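Local coordinates for putative sugar binding protein (Salmonella enterica subsp. enterica serovar Typhimurium, PDB 3KNZ) that probably binds a phosphosugar or related carbohydrate derivative through two SIS-type domains, its precise substrate and any enzymatic activity remaining uncertain, at residues N168-A173 / A325-I330. Sequence-based numbering, arbitrary orientation.
Sequences NLMLLA and AVFEYI
Met170, on helix 161-179, and Val326, near the weakly bonded beginning of helix 326-339, mark the closest backbone approach, with 11.7 Å between their CA atoms, so segments 168-173 and 325-330 touch through side chains alone. Met170, modelled as selenomethionine, is the one residue of 168-173 in the contact. Its CB is directed at the other helix, and beyond CG the chain runs fully extended (chi2 180°, chi3 170°), which carries SE and CE out to the far helix. There the terminal methyl CE meets Val326 CG2 tip to tip at 4.1 Å, a van der Waals contact between two methyl groups. Phe327 comes past the same side chain in the opposite direction, its ring end lying nearer than its CB would suggest. SE touches the far end of the ring, 3.8 Å from Phe327 CZ. It sits 4.9 Å from the ring centroid and 69° off the ring normal, an oblique Met-aromatic contact. Val326 CG2 also lies over one face of that ring, offset toward the rim, so this methyl packs against both Met170 and its own neighbour in sequence.

The chain contains two parallel five-stranded sheets with the same 2-1-3-4-5 strand order, as expected for the paired SIS domains of GlmS-like proteins. Helix 161-179 follows the last strand of the first sheet and helix 326-339 that of the second, and the contact joins these equivalent elements near the centre of the chain. All three touching residues are buried and no hydrogen bond crosses between the segments. Helix 59-76 packs alongside, placing Phe71 against Met170 and Thr67 against Val326, while the Phe327 side chain also touches His163 and Val166 of helix 161-179 and its ring meets Phe199 of helix 185-215 edge-to-face.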
ATOM      1  N   ASN A 168     -10.367   5.828 -18.454  1.00 23.27           N
ATOM      2  CA  ASN A 168      -9.309   6.606 -19.103  1.00 24.00           C
ATOM      3  C   ASN A 168      -8.026   5.768 -19.178  1.00 23.93           C
ATOM      4  O   ASN A 168      -7.443   5.611 -20.249  1.00 24.65           O
ATOM      5  CB  ASN A 168      -9.052   7.910 -18.330  1.00 23.94           C
ATOM      6  CG  ASN A 168      -8.499   9.016 -19.206  1.00 24.50           C
ATOM      7  OD1 ASN A 168      -9.057   9.320 -20.256  1.00 27.45           O
ATOM      8  ND2 ASN A 168      -7.426   9.654 -18.754  1.00 24.02           N
ATOM      9  N   LEU A 169      -7.608   5.212 -18.041  1.00 23.98           N
ATOM     10  CA  LEU A 169      -6.421   4.342 -17.973  1.00 23.79           C
ATOM     11  C   LEU A 169      -6.508   3.134 -18.907  1.00 23.89           C
ATOM     12  O   LEU A 169      -5.513   2.742 -19.522  1.00 24.25           O
ATOM     13  CB  LEU A 169      -6.212   3.836 -16.544  1.00 23.48           C
ATOM     14  CG  LEU A 169      -5.623   4.801 -15.523  1.00 22.12           C
ATOM     15  CD1 LEU A 169      -6.001   4.401 -14.109  1.00 20.91           C
ATOM     16  CD2 LEU A 169      -4.101   4.905 -15.683  1.00 17.91           C
HETATM   17  N   MSE A 170      -7.691   2.531 -18.992  1.00 24.02           N
HETATM   18  CA  MSE A 170      -7.904   1.359 -19.856  1.00 23.79           C
HETATM   19  C   MSE A 170      -7.833   1.720 -21.337  1.00 24.66           C
HETATM   20  O   MSE A 170      -7.334   0.937 -22.155  1.00 25.10           O
HETATM   21  CB  MSE A 170      -9.234   0.676 -19.530  1.00 23.17           C
HETATM   22  CG  MSE A 170      -9.231  -0.061 -18.194  1.00 21.46           C
HETATM   23 SE   MSE A 170     -10.918  -0.901 -17.808  0.75 20.80          SE
HETATM   24  CE  MSE A 170     -10.401  -1.959 -16.260  1.00 12.20           C
ATOM     25  N   LEU A 171      -8.328   2.905 -21.689  1.00 24.59           N
ATOM     26  CA  LEU A 171      -8.252   3.359 -23.077  1.00 23.70           C
ATOM     27  C   LEU A 171      -6.797   3.636 -23.473  1.00 23.59           C
ATOM     28  O   LEU A 171      -6.414   3.426 -24.623  1.00 23.55           O
ATOM     29  CB  LEU A 171      -9.129   4.594 -23.307  1.00 23.04           C
ATOM     30  CG  LEU A 171     -10.634   4.360 -23.132  1.00 22.52           C
ATOM     31  CD1 LEU A 171     -11.382   5.667 -23.368  1.00 18.76           C
ATOM     32  CD2 LEU A 171     -11.155   3.234 -24.035  1.00 16.32           C
ATOM     33  N   LEU A 172      -5.985   4.106 -22.531  1.00 23.43           N
ATOM     34  CA  LEU A 172      -4.577   4.326 -22.835  1.00 23.71           C
ATOM     35  C   LEU A 172      -3.936   2.986 -23.214  1.00 24.04           C
ATOM     36  O   LEU A 172      -3.218   2.899 -24.211  1.00 24.72           O
ATOM     37  CB  LEU A 172      -3.842   4.973 -21.658  1.00 23.42           C
ATOM     38  CG  LEU A 172      -2.332   5.179 -21.847  1.00 23.02           C
ATOM     39  CD1 LEU A 172      -2.038   5.944 -23.128  1.00 20.20           C
ATOM     40  CD2 LEU A 172      -1.714   5.890 -20.646  1.00 20.13           C
ATOM     41  N   ALA A 173      -4.224   1.946 -22.432  1.00 23.77           N
ATOM     42  CA  ALA A 173      -3.695   0.601 -22.674  1.00 23.54           C
ATOM     43  C   ALA A 173      -4.078   0.088 -24.060  1.00 23.96           C
ATOM     44  O   ALA A 173      -3.271  -0.558 -24.736  1.00 24.30           O
ATOM     45  CB  ALA A 173      -4.183  -0.365 -21.600  1.00 23.23           C
ATOM     46  N   ALA A 325     -15.987  -5.858 -14.803  1.00 22.14           N
ATOM     47  CA  ALA A 325     -16.874  -5.950 -13.644  1.00 21.95           C
ATOM     48  C   ALA A 325     -16.491  -4.901 -12.587  1.00 21.88           C
ATOM     49  O   ALA A 325     -17.267  -4.601 -11.682  1.00 21.98           O
ATOM     50  CB  ALA A 325     -16.828  -7.344 -13.050  1.00 21.41           C
ATOM     51  N   VAL A 326     -15.294  -4.342 -12.699  1.00 22.00           N
ATOM     52  CA  VAL A 326     -14.858  -3.327 -11.748  1.00 22.76           C
ATOM     53  C   VAL A 326     -15.800  -2.110 -11.764  1.00 23.09           C
ATOM     54  O   VAL A 326     -15.977  -1.440 -10.745  1.00 23.43           O
ATOM     55  CB  VAL A 326     -13.390  -2.898 -11.998  1.00 22.99           C
ATOM     56  CG1 VAL A 326     -12.461  -4.099 -11.827  1.00 20.24           C
ATOM     57  CG2 VAL A 326     -13.233  -2.276 -13.374  1.00 22.31           C
ATOM     58  N   PHE A 327     -16.424  -1.841 -12.908  1.00 23.48           N
ATOM     59  CA  PHE A 327     -17.361  -0.723 -13.015  1.00 23.19           C
ATOM     60  C   PHE A 327     -18.703  -1.028 -12.322  1.00 23.57           C
ATOM     61  O   PHE A 327     -19.482  -0.118 -12.031  1.00 23.77           O
ATOM     62  CB  PHE A 327     -17.615  -0.378 -14.489  1.00 23.42           C
ATOM     63  CG  PHE A 327     -16.377   0.035 -15.260  1.00 23.10           C
ATOM     64  CD1 PHE A 327     -15.822   1.297 -15.095  1.00 23.07           C
ATOM     65  CD2 PHE A 327     -15.805  -0.815 -16.188  1.00 23.87           C
ATOM     66  CE1 PHE A 327     -14.702   1.686 -15.813  1.00 21.63           C
ATOM     67  CE2 PHE A 327     -14.687  -0.429 -16.912  1.00 23.69           C
ATOM     68  CZ  PHE A 327     -14.133   0.820 -16.718  1.00 23.65           C
ATOM     69  N   GLU A 328     -18.971  -2.309 -12.068  1.00 23.84           N
ATOM     70  CA  GLU A 328     -20.226  -2.741 -11.440  1.00 23.48           C
ATOM     71  C   GLU A 328     -20.158  -2.850  -9.928  1.00 23.46           C
ATOM     72  O   GLU A 328     -21.011  -2.310  -9.225  1.00 23.23           O
ATOM     73  CB  GLU A 328     -20.658  -4.120 -11.965  1.00 23.72           C
ATOM     74  CG  GLU A 328     -21.152  -4.174 -13.401  1.00 24.26           C
ATOM     75  CD  GLU A 328     -21.629  -5.569 -13.789  1.00 25.78           C
ATOM     76  OE1 GLU A 328     -22.839  -5.740 -14.044  1.00 26.67           O
ATOM     77  OE2 GLU A 328     -20.806  -6.502 -13.802  1.00 26.93           O
ATOM     78  N   TYR A 329     -19.163  -3.580  -9.427  1.00 23.15           N
ATOM     79  CA  TYR A 329     -19.061  -3.836  -7.984  1.00 22.77           C
ATOM     80  C   TYR A 329     -18.808  -2.617  -7.072  1.00 22.74           C
ATOM     81  O   TYR A 329     -19.017  -2.706  -5.866  1.00 23.04           O
ATOM     82  CB  TYR A 329     -18.048  -4.960  -7.715  1.00 22.68           C
ATOM     83  CG  TYR A 329     -18.574  -6.318  -8.126  1.00 22.14           C
ATOM     84  CD1 TYR A 329     -19.382  -7.053  -7.269  1.00 22.17           C
ATOM     85  CD2 TYR A 329     -18.284  -6.859  -9.372  1.00 22.99           C
ATOM     86  CE1 TYR A 329     -19.882  -8.295  -7.635  1.00 20.32           C
ATOM     87  CE2 TYR A 329     -18.778  -8.105  -9.746  1.00 21.54           C
ATOM     88  CZ  TYR A 329     -19.580  -8.814  -8.870  1.00 21.28           C
ATOM     89  OH  TYR A 329     -20.089 -10.047  -9.216  1.00 18.46           O
ATOM     90  N   ILE A 330     -18.376  -1.486  -7.623  1.00 22.72           N
ATOM     91  CA  ILE A 330     -18.162  -0.284  -6.798  1.00 22.07           C
ATOM     92  C   ILE A 330     -19.477   0.470  -6.558  1.00 22.11           C
ATOM     93  O   ILE A 330     -19.598   1.245  -5.604  1.00 21.70           O
ATOM     94  CB  ILE A 330     -17.144   0.686  -7.448  1.00 21.93           C
ATOM     95  CG1 ILE A 330     -16.862   1.893  -6.535  1.00 21.97           C
ATOM     96  CG2 ILE A 330     -17.664   1.174  -8.789  1.00 20.45           C
ATOM     97  CD1 ILE A 330     -16.405   1.540  -5.110  1.00 18.32           C
TER